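Local structure of sugar isomerase (Sinorhizobium meliloti, 3QC0) at residues A175-W183 / D218-L229; D25-T33 / A260-V268. The protein binds a zinc ion in a xylose isomerase-like TIM barrel and probably acts as a metal-dependent sugar isomerase. One frame throughout, in Å; residues are numbered along the deposited sequence.

Contact 1 of 2, residues A175-W183 / D218-L229; sequences AIDVYHVWW and DRGMMGDGVIDL
Arg219 reaches Asp177, a zinc ligand, through a salt bridge: Arg219 NH1 donates to the syn lone pair of Asp177 OD2 at 3.1 Å, and NH2 adds a weak bond to the same oxygen. The two flat groups are steeply turned, 73° apart. OD2 also binds the zinc, whose other protein ligands are Glu142, His204 and Glu248. Arg219 NH1 has a further partner in Glu248 O, and Arg219 NH2 and His180 NE2 both bind an unidentified ligand. Behind the guanidinium, the arginine chain is extended from CG to NE (chi3 177°), which carries it along one face of the Tyr179 ring to the carboxylate. Arg219 CG sits 3.7 Å from the Tyr179 ring centroid, a CH-pi contact, and ring and guanidinium planes are only 19° apart. Two waters tie Tyr179 OH to the backbone of Asp218. The other carboxylate oxygen, Asp177 OD1, caps helix 178-181 by accepting from Tyr179 N at 2.9 Å. Farther out, Ile227 CG1 lies over the Trp182 ring, 3.7 Å from Trp182 CG, while Ile227 CD1 and Leu229 CD2 pack on Val178 CG2. One carboxylate thus serves metal, arginine and helix end at once; the arginine probably tempers the negative charge gathered around the zinc.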
loop_
_atom_site.group_PDB
_atom_site.type_symbol
_atom_site.label_atom_id
_atom_site.label_comp_id
_atom_site.label_asym_id
_atom_site.label_seq_id
_atom_site.Cartn_x
_atom_site.Cartn_y
_atom_site.Cartn_z
ATOM N N ALA A 175 4.421 -13.357 10.268
ATOM C CA ALA A 175 2.981 -13.482 10.296
ATOM C C ALA A 175 2.448 -12.939 8.976
ATOM O O ALA A 175 2.701 -11.793 8.626
ATOM C CB ALA A 175 2.378 -12.667 11.478
ATOM N N ILE A 176 1.717 -13.787 8.275
ATOM C CA ILE A 176 1.172 -13.452 6.959
ATOM C C ILE A 176 -0.296 -13.106 7.107
ATOM O O ILE A 176 -1.133 -13.984 7.336
ATOM C CB ILE A 176 1.404 -14.594 5.917
ATOM C CG1 ILE A 176 2.895 -14.993 5.807
ATOM C CG2 ILE A 176 0.830 -14.159 4.530
ATOM C CD1 ILE A 176 3.145 -16.212 4.917
ATOM N N ASP A 177 -0.600 -11.810 7.026
ATOM C CA ASP A 177 -1.968 -11.293 7.189
ATOM C C ASP A 177 -2.426 -10.865 5.816
ATOM O O ASP A 177 -1.783 -10.040 5.180
ATOM C CB ASP A 177 -1.934 -10.131 8.176
ATOM C CG ASP A 177 -3.291 -9.517 8.461
ATOM O OD1 ASP A 177 -4.156 -9.539 7.573
ATOM O OD2 ASP A 177 -3.459 -9.002 9.597
ATOM N N VAL A 178 -3.475 -11.506 5.327
ATOM C CA VAL A 178 -3.930 -11.282 3.949
ATOM C C VAL A 178 -4.224 -9.812 3.704
ATOM O O VAL A 178 -4.038 -9.333 2.579
ATOM C CB VAL A 178 -5.154 -12.147 3.600
ATOM C CG1 VAL A 178 -4.755 -13.657 3.718
ATOM C CG2 VAL A 178 -6.386 -11.826 4.474
ATOM N N TYR A 179 -4.656 -9.088 4.731
ATOM C CA TYR A 179 -4.976 -7.672 4.537
ATOM C C TYR A 179 -3.757 -6.897 4.078
ATOM O O TYR A 179 -3.816 -6.002 3.274
ATOM C CB TYR A 179 -5.514 -7.022 5.823
ATOM C CG TYR A 179 -6.381 -5.817 5.572
ATOM C CD1 TYR A 179 -7.641 -5.960 4.999
ATOM C CD2 TYR A 179 -5.959 -4.527 5.903
ATOM C CE1 TYR A 179 -8.445 -4.858 4.741
ATOM C CE2 TYR A 179 -6.773 -3.415 5.678
ATOM C CZ TYR A 179 -8.023 -3.592 5.091
ATOM O OH TYR A 179 -8.853 -2.507 4.877
ATOM N N HIS A 180 -2.610 -7.263 4.639
ATOM C CA HIS A 180 -1.391 -6.510 4.439
ATOM C C HIS A 180 -0.643 -6.914 3.175
ATOM O O HIS A 180 0.186 -6.122 2.677
ATOM C CB HIS A 180 -0.462 -6.709 5.641
ATOM C CG HIS A 180 -1.050 -6.220 6.920
ATOM N ND1 HIS A 180 -1.706 -5.009 7.006
ATOM C CD2 HIS A 180 -1.073 -6.763 8.168
ATOM C CE1 HIS A 180 -2.140 -4.848 8.249
ATOM N NE2 HIS A 180 -1.762 -5.890 8.969
ATOM N N VAL A 181 -0.859 -8.160 2.712
ATOM C CA VAL A 181 -0.017 -8.724 1.642
ATOM C C VAL A 181 -0.737 -9.143 0.355
ATOM O O VAL A 181 -0.047 -9.474 -0.613
ATOM C CB VAL A 181 0.795 -9.985 2.171
ATOM C CG1 VAL A 181 1.551 -9.683 3.452
ATOM C CG2 VAL A 181 -0.133 -11.233 2.369
ATOM N N TRP A 182 -2.075 -9.176 0.342
ATOM C CA TRP A 182 -2.819 -9.815 -0.753
ATOM C C TRP A 182 -2.457 -9.223 -2.128
ATOM O O TRP A 182 -2.503 -9.922 -3.131
ATOM C CB TRP A 182 -4.327 -9.717 -0.555
ATOM C CG TRP A 182 -4.866 -8.361 -0.763
ATOM C CD1 TRP A 182 -4.889 -7.341 0.115
ATOM C CD2 TRP A 182 -5.388 -7.846 -2.002
ATOM N NE1 TRP A 182 -5.419 -6.212 -0.484
ATOM C CE2 TRP A 182 -5.742 -6.511 -1.784
ATOM C CE3 TRP A 182 -5.627 -8.419 -3.226
ATOM C CZ2 TRP A 182 -6.309 -5.707 -2.794
ATOM C CZ3 TRP A 182 -6.151 -7.648 -4.234
ATOM C CH2 TRP A 182 -6.502 -6.283 -4.015
ATOM N N TRP A 183 -2.153 -7.929 -2.138
ATOM C CA TRP A 183 -1.895 -7.134 -3.346
ATOM C C TRP A 183 -0.523 -7.355 -3.942
ATOM O O TRP A 183 -0.239 -6.940 -5.053
ATOM C CB TRP A 183 -2.083 -5.605 -2.973
ATOM C CG TRP A 183 -1.069 -5.262 -1.969
ATOM C CD1 TRP A 183 -1.213 -5.381 -0.607
ATOM C CD2 TRP A 183 0.308 -4.946 -2.189
ATOM N NE1 TRP A 183 -0.034 -5.138 0.016
ATOM C CE2 TRP A 183 0.928 -4.890 -0.920
ATOM C CE3 TRP A 183 1.088 -4.667 -3.337
ATOM C CZ2 TRP A 183 2.268 -4.598 -0.753
ATOM C CZ3 TRP A 183 2.419 -4.388 -3.164
ATOM C CH2 TRP A 183 3.000 -4.360 -1.888
ATOM N N ASP A 218 -11.934 -0.612 8.502
ATOM C CA ASP A 218 -12.892 -1.179 7.555
ATOM C C ASP A 218 -12.380 -2.443 6.860
ATOM O O ASP A 218 -12.597 -2.657 5.650
ATOM C CB ASP A 218 -13.327 -0.102 6.551
ATOM C CG ASP A 218 -14.585 -0.482 5.788
ATOM O OD1 ASP A 218 -15.523 -1.049 6.421
ATOM O OD2 ASP A 218 -14.646 -0.218 4.557
ATOM N N ARG A 219 -11.724 -3.307 7.622
ATOM C CA ARG A 219 -11.470 -4.662 7.151
ATOM C C ARG A 219 -12.785 -5.398 6.937
ATOM O O ARG A 219 -13.769 -5.160 7.673
ATOM C CB ARG A 219 -10.626 -5.482 8.112
ATOM C CG ARG A 219 -9.267 -4.924 8.432
ATOM C CD ARG A 219 -8.421 -5.984 9.098
ATOM N NE ARG A 219 -7.068 -5.547 9.378
ATOM C CZ ARG A 219 -6.056 -6.364 9.651
ATOM N NH1 ARG A 219 -6.247 -7.672 9.793
ATOM N NH2 ARG A 219 -4.842 -5.862 9.834
ATOM N N GLY A 220 -12.798 -6.304 5.970
ATOM C CA GLY A 220 -13.982 -7.089 5.637
ATOM C C GLY A 220 -14.017 -8.437 6.307
ATOM O O GLY A 220 -12.970 -9.023 6.638
HETATM N N MSE A 221 -15.240 -8.920 6.552
HETATM C CA MSE A 221 -15.452 -10.306 6.832
HETATM C C MSE A 221 -15.053 -11.109 5.591
HETATM O O MSE A 221 -15.338 -10.716 4.450
HETATM C CB MSE A 221 -16.938 -10.515 7.144
HETATM C CG MSE A 221 -17.371 -11.931 7.419
HETATM SE SE MSE A 221 -16.563 -12.812 8.926
HETATM C CE MSE A 221 -17.492 -11.665 10.253
HETATM N N MSE A 222 -14.438 -12.242 5.815
HETATM C CA MSE A 222 -14.008 -13.113 4.728
HETATM C C MSE A 222 -15.159 -13.412 3.793
HETATM O O MSE A 222 -16.205 -13.872 4.228
HETATM C CB MSE A 222 -13.489 -14.441 5.252
HETATM C CG MSE A 222 -12.231 -14.388 6.030
HETATM SE SE MSE A 222 -12.433 -13.917 7.916
HETATM C CE MSE A 222 -13.607 -15.281 8.530
ATOM N N GLY A 223 -14.962 -13.192 2.502
ATOM C CA GLY A 223 -15.985 -13.388 1.482
ATOM C C GLY A 223 -16.768 -12.151 1.092
ATOM O O GLY A 223 -17.493 -12.177 0.085
ATOM N N ASP A 224 -16.671 -11.086 1.874
ATOM C CA ASP A 224 -17.350 -9.843 1.552
ATOM C C ASP A 224 -16.484 -8.985 0.640
ATOM O O ASP A 224 -16.971 -7.988 0.071
ATOM C CB ASP A 224 -17.697 -9.037 2.815
ATOM C CG ASP A 224 -18.927 -9.571 3.571
ATOM O OD1 ASP A 224 -19.598 -10.499 3.056
ATOM O OD2 ASP A 224 -19.237 -8.976 4.631
ATOM N N GLY A 225 -15.200 -9.351 0.504
ATOM C CA GLY A 225 -14.267 -8.569 -0.325
ATOM C C GLY A 225 -13.704 -9.374 -1.482
ATOM O O GLY A 225 -14.329 -10.311 -1.964
ATOM N N VAL A 226 -12.496 -8.995 -1.920
ATOM C CA VAL A 226 -11.908 -9.454 -3.170
ATOM C C VAL A 226 -10.686 -10.328 -3.043
ATOM O O VAL A 226 -10.093 -10.703 -4.063
ATOM C CB VAL A 226 -11.537 -8.251 -4.061
ATOM C CG1 VAL A 226 -12.777 -7.435 -4.353
ATOM C CG2 VAL A 226 -10.382 -7.448 -3.457
ATOM N N ILE A 227 -10.259 -10.652 -1.834
ATOM C CA ILE A 227 -9.048 -11.448 -1.678
ATOM C C ILE A 227 -9.300 -12.894 -2.044
ATOM O O ILE A 227 -10.301 -13.475 -1.659
ATOM C CB ILE A 227 -8.480 -11.372 -0.233
ATOM C CG1 ILE A 227 -8.121 -9.912 0.124
ATOM C CG2 ILE A 227 -7.267 -12.305 -0.077
ATOM C CD1 ILE A 227 -7.505 -9.724 1.500
ATOM N N ASP A 228 -8.382 -13.479 -2.794
ATOM C CA ASP A 228 -8.428 -14.907 -3.105
ATOM C C ASP A 228 -7.910 -15.669 -1.894
ATOM O O ASP A 228 -6.773 -16.174 -1.899
ATOM C CB ASP A 228 -7.589 -15.145 -4.354
ATOM C CG ASP A 228 -7.518 -16.606 -4.796
ATOM O OD1 ASP A 228 -8.215 -17.478 -4.238
ATOM O OD2 ASP A 228 -6.720 -16.897 -5.752
ATOM N N LEU A 229 -8.757 -15.717 -0.841
ATOM C CA LEU A 229 -8.393 -16.347 0.436
ATOM C C LEU A 229 -8.019 -17.808 0.219
ATOM O O LEU A 229 -7.001 -18.291 0.747
ATOM C CB LEU A 229 -9.523 -16.185 1.454
ATOM C CG LEU A 229 -9.788 -14.753 1.907
ATOM C CD1 LEU A 229 -11.147 -14.616 2.637
ATOM C CD2 LEU A 229 -8.605 -14.219 2.765
HETATM O O HOH W 1 -11.080 -3.255 3.458
HETATM O O HOH W 2 -9.464 -0.615 6.937
#

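Contact 2 of 2, residues D25-T33 / A260-V268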
loop_
_atom_site.group_PDB
_atom_site.type_symbol
_atom_site.label_atom_id
_atom_site.label_comp_id
_atom_site.label_asym_id
_atom_site.label_seq_id
_atom_site.Cartn_x
_atom_site.Cartn_y
_atom_site.Cartn_z
ATOM N N ASP A 25 -15.276 -16.958 26.274
ATOM C CA ASP A 25 -16.543 -17.672 26.495
ATOM C C ASP A 25 -17.298 -17.863 25.171
ATOM O O ASP A 25 -17.668 -19.000 24.816
ATOM C CB ASP A 25 -17.394 -16.883 27.502
ATOM C CG ASP A 25 -18.641 -17.658 28.014
ATOM O OD1 ASP A 25 -18.803 -18.897 27.789
ATOM O OD2 ASP A 25 -19.485 -16.975 28.636
ATOM N N ILE A 26 -17.478 -16.773 24.422
ATOM C CA ILE A 26 -18.222 -16.882 23.146
ATOM C C ILE A 26 -17.473 -17.740 22.141
ATOM O O ILE A 26 -18.073 -18.515 21.433
ATOM C CB ILE A 26 -18.511 -15.571 22.504
ATOM C CG1 ILE A 26 -19.378 -14.719 23.381
ATOM C CG2 ILE A 26 -19.233 -15.786 21.135
ATOM C CD1 ILE A 26 -19.542 -13.364 22.840
ATOM N N CYS A 27 -16.153 -17.588 22.067
ATOM C CA CYS A 27 -15.375 -18.448 21.190
ATOM C C CYS A 27 -15.548 -19.944 21.548
ATOM O O CYS A 27 -15.747 -20.785 20.679
ATOM C CB CYS A 27 -13.895 -17.994 21.176
ATOM S SG CYS A 27 -13.584 -16.305 20.411
ATOM N N LEU A 28 -15.518 -20.281 22.840
ATOM C CA LEU A 28 -15.706 -21.676 23.266
ATOM C C LEU A 28 -17.143 -22.189 23.010
ATOM O O LEU A 28 -17.316 -23.357 22.620
ATOM C CB LEU A 28 -15.363 -21.838 24.750
ATOM C CG LEU A 28 -13.881 -21.744 25.119
ATOM C CD1 LEU A 28 -13.730 -21.705 26.663
ATOM C CD2 LEU A 28 -13.069 -22.893 24.508
ATOM N N LYS A 29 -18.129 -21.301 23.181
ATOM C CA LYS A 29 -19.549 -21.601 22.841
ATOM C C LYS A 29 -19.690 -22.008 21.360
ATOM O O LYS A 29 -20.615 -22.733 20.998
ATOM C CB LYS A 29 -20.476 -20.381 23.100
ATOM C CG LYS A 29 -20.813 -20.008 24.594
ATOM C CD LYS A 29 -21.625 -18.660 24.676
ATOM C CE LYS A 29 -22.232 -18.410 26.060
ATOM N NZ LYS A 29 -22.940 -17.095 26.299
ATOM N N HIS A 30 -18.788 -21.512 20.500
ATOM C CA HIS A 30 -18.813 -21.887 19.083
ATOM C C HIS A 30 -17.788 -22.937 18.685
ATOM O O HIS A 30 -17.528 -23.128 17.492
ATOM C CB HIS A 30 -18.608 -20.651 18.207
ATOM C CG HIS A 30 -19.759 -19.705 18.215
ATOM N ND1 HIS A 30 -20.770 -19.772 17.282
ATOM C CD2 HIS A 30 -20.045 -18.644 19.008
ATOM C CE1 HIS A 30 -21.633 -18.798 17.505
ATOM N NE2 HIS A 30 -21.220 -18.099 18.547
ATOM N N GLY A 31 -17.167 -23.596 19.655
ATOM C CA GLY A 31 -16.212 -24.654 19.317
ATOM C C GLY A 31 -14.826 -24.145 18.927
ATOM O O GLY A 31 -14.036 -24.884 18.307
ATOM N N ILE A 32 -14.542 -22.888 19.270
ATOM C CA ILE A 32 -13.251 -22.283 18.879
ATOM C C ILE A 32 -12.321 -22.376 20.085
ATOM O O ILE A 32 -12.668 -21.897 21.178
ATOM C CB ILE A 32 -13.416 -20.837 18.344
ATOM C CG1 ILE A 32 -14.173 -20.847 17.010
ATOM C CG2 ILE A 32 -12.051 -20.150 18.162
ATOM C CD1 ILE A 32 -14.836 -19.521 16.693
ATOM N N THR A 33 -11.169 -23.026 19.902
ATOM C CA THR A 33 -10.193 -23.168 20.995
ATOM C C THR A 33 -8.850 -22.467 20.772
ATOM O O THR A 33 -7.837 -22.805 21.417
ATOM C CB THR A 33 -9.913 -24.659 21.301
ATOM O OG1 THR A 33 -9.433 -25.309 20.119
ATOM C CG2 THR A 33 -11.187 -25.371 21.827
ATOM N N ALA A 260 -21.635 -9.959 19.501
ATOM C CA ALA A 260 -20.424 -10.779 19.383
ATOM C C ALA A 260 -20.769 -12.194 18.962
ATOM O O ALA A 260 -20.090 -12.808 18.184
ATOM C CB ALA A 260 -19.623 -10.782 20.682
ATOM N N ASP A 261 -21.871 -12.721 19.483
ATOM C CA ASP A 261 -22.376 -13.991 19.054
ATOM C C ASP A 261 -22.543 -14.146 17.531
ATOM O O ASP A 261 -22.076 -15.120 16.887
ATOM C CB ASP A 261 -23.784 -14.140 19.722
ATOM C CG ASP A 261 -24.345 -15.463 19.576
ATOM O OD1 ASP A 261 -23.642 -16.371 19.177
ATOM O OD2 ASP A 261 -25.492 -15.636 19.988
ATOM N N GLU A 262 -23.228 -13.177 16.954
ATOM C CA GLU A 262 -23.449 -13.187 15.517
ATOM C C GLU A 262 -22.118 -13.047 14.770
ATOM O O GLU A 262 -21.904 -13.702 13.738
ATOM C CB GLU A 262 -24.380 -12.067 15.108
ATOM C CG GLU A 262 -24.874 -12.256 13.673
ATOM C CD GLU A 262 -25.420 -11.001 13.061
ATOM O OE1 GLU A 262 -25.431 -9.936 13.737
ATOM O OE2 GLU A 262 -25.828 -11.081 11.877
ATOM N N VAL A 263 -21.226 -12.210 15.292
ATOM C CA VAL A 263 -19.930 -12.011 14.588
ATOM C C VAL A 263 -19.185 -13.337 14.517
ATOM O O VAL A 263 -18.747 -13.751 13.454
ATOM C CB VAL A 263 -19.063 -10.978 15.276
ATOM C CG1 VAL A 263 -17.713 -10.825 14.537
ATOM C CG2 VAL A 263 -19.773 -9.635 15.355
ATOM N N ILE A 264 -19.084 -14.040 15.652
ATOM C CA ILE A 264 -18.309 -15.279 15.693
ATOM C C ILE A 264 -18.988 -16.407 14.901
ATOM O O ILE A 264 -18.318 -17.189 14.197
ATOM C CB ILE A 264 -18.014 -15.739 17.135
ATOM C CG1 ILE A 264 -17.225 -14.679 17.888
ATOM C CG2 ILE A 264 -17.280 -17.065 17.116
ATOM C CD1 ILE A 264 -15.884 -14.269 17.229
ATOM N N ALA A 265 -20.317 -16.479 14.990
ATOM C CA ALA A 265 -21.071 -17.374 14.124
ATOM C C ALA A 265 -20.760 -17.137 12.652
ATOM O O ALA A 265 -20.540 -18.112 11.901
ATOM C CB ALA A 265 -22.603 -17.223 14.375
ATOM N N THR A 266 -20.722 -15.857 12.249
ATOM C CA THR A 266 -20.444 -15.500 10.846
ATOM C C THR A 266 -18.994 -15.858 10.525
ATOM O O THR A 266 -18.739 -16.425 9.452
ATOM C CB THR A 266 -20.749 -14.018 10.586
ATOM O OG1 THR A 266 -22.124 -13.741 10.976
ATOM C CG2 THR A 266 -20.490 -13.612 9.115
ATOM N N CYS A 267 -18.044 -15.597 11.436
ATOM C CA CYS A 267 -16.664 -16.043 11.187
ATOM C C CYS A 267 -16.596 -17.529 10.933
ATOM O O CYS A 267 -15.883 -17.960 10.066
ATOM C CB CYS A 267 -15.667 -15.719 12.304
ATOM S SG CYS A 267 -15.457 -14.009 12.667
ATOM N N VAL A 268 -17.307 -18.347 11.704
ATOM C CA VAL A 268 -17.237 -19.787 11.468
ATOM C C VAL A 268 -17.832 -20.175 10.102
ATOM O O VAL A 268 -17.275 -21.006 9.396
ATOM C CB VAL A 268 -17.968 -20.584 12.588
ATOM C CG1 VAL A 268 -18.152 -22.049 12.179
ATOM C CG2 VAL A 268 -17.210 -20.456 13.911
#
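Ala260 meets Ile26 at the start of helix 260-274: the methyl Ala260 CB lies 3.4 Å from Ile26 CD1, a tight carbon contact. Asp261 follows and reaches over to His30. Its CG stands anti to the backbone N (chi1 -170°), which lets OD1 meet the edge of the imidazole. His30 NE2 donates to Asp261 OD1 at 3.0 Å. The oxygen is near the ring plane, but the N-H...O angle of 143° leaves the bond bent, and the carboxylate is turned well out of the ring plane.

About one turn on comes Ile264, the central apolar residue of the contact. Its CG1 touches Ile26 CG2, and Ile264 CG2 lies over one face of His30, 4.0 Å from the ring centroid. The same CG2 presses on Ile32 CD1 at 3.5 Å, again tight. Here the last helix of the barrel packs against the first, helix 20-29, with the two short axes 9.9 Å apart and crossing at -44°. Both flank strand 7-10, whose Ile9 touches Cys27, Ile32 and Ile264. A Schellman motif with Gly31 as its C-prime residue ends helix 20-29, and the chain then turns to bring Ile32 to this interface.

Ala265 sets its CB 3.6 Å from His30 CE1, so the imidazole lies against Asp261, Ile264 and Ala265 together. Replacing His30 by an alanine would probably leave Asp261 OD1 without this donor and open a gap beside Ile264 CG2. At the end of the segment Val268 continues the apolar row. Val268 CG2 lies 3.8 Å from Ile32 CD1, the two side chains running past each other in opposite directions, and Val268 also touches Leu7 of strand 7-10.

In the fold
Both contacts belong to one eight-stranded parallel barrel, with centres about 20 Å apart. Contact 2 joins the first and last helices of the barrel, helix 20-29 and helix 260-274, on its outer side. Contact 1 lies between them in sequence. It joins the end of strand 172-177 to the loop that follows strand 200-205 and leads into helix 229-238, next to the zinc. The two meet directly: selenomethionine Met221 of the 218-229 loop packs its CE on Thr266 CG2 at 3.8 Å, and Met222 CE touches Cys267 O. The loop that carries Arg219 to the metal site therefore also rests on the helix that closes the barrel.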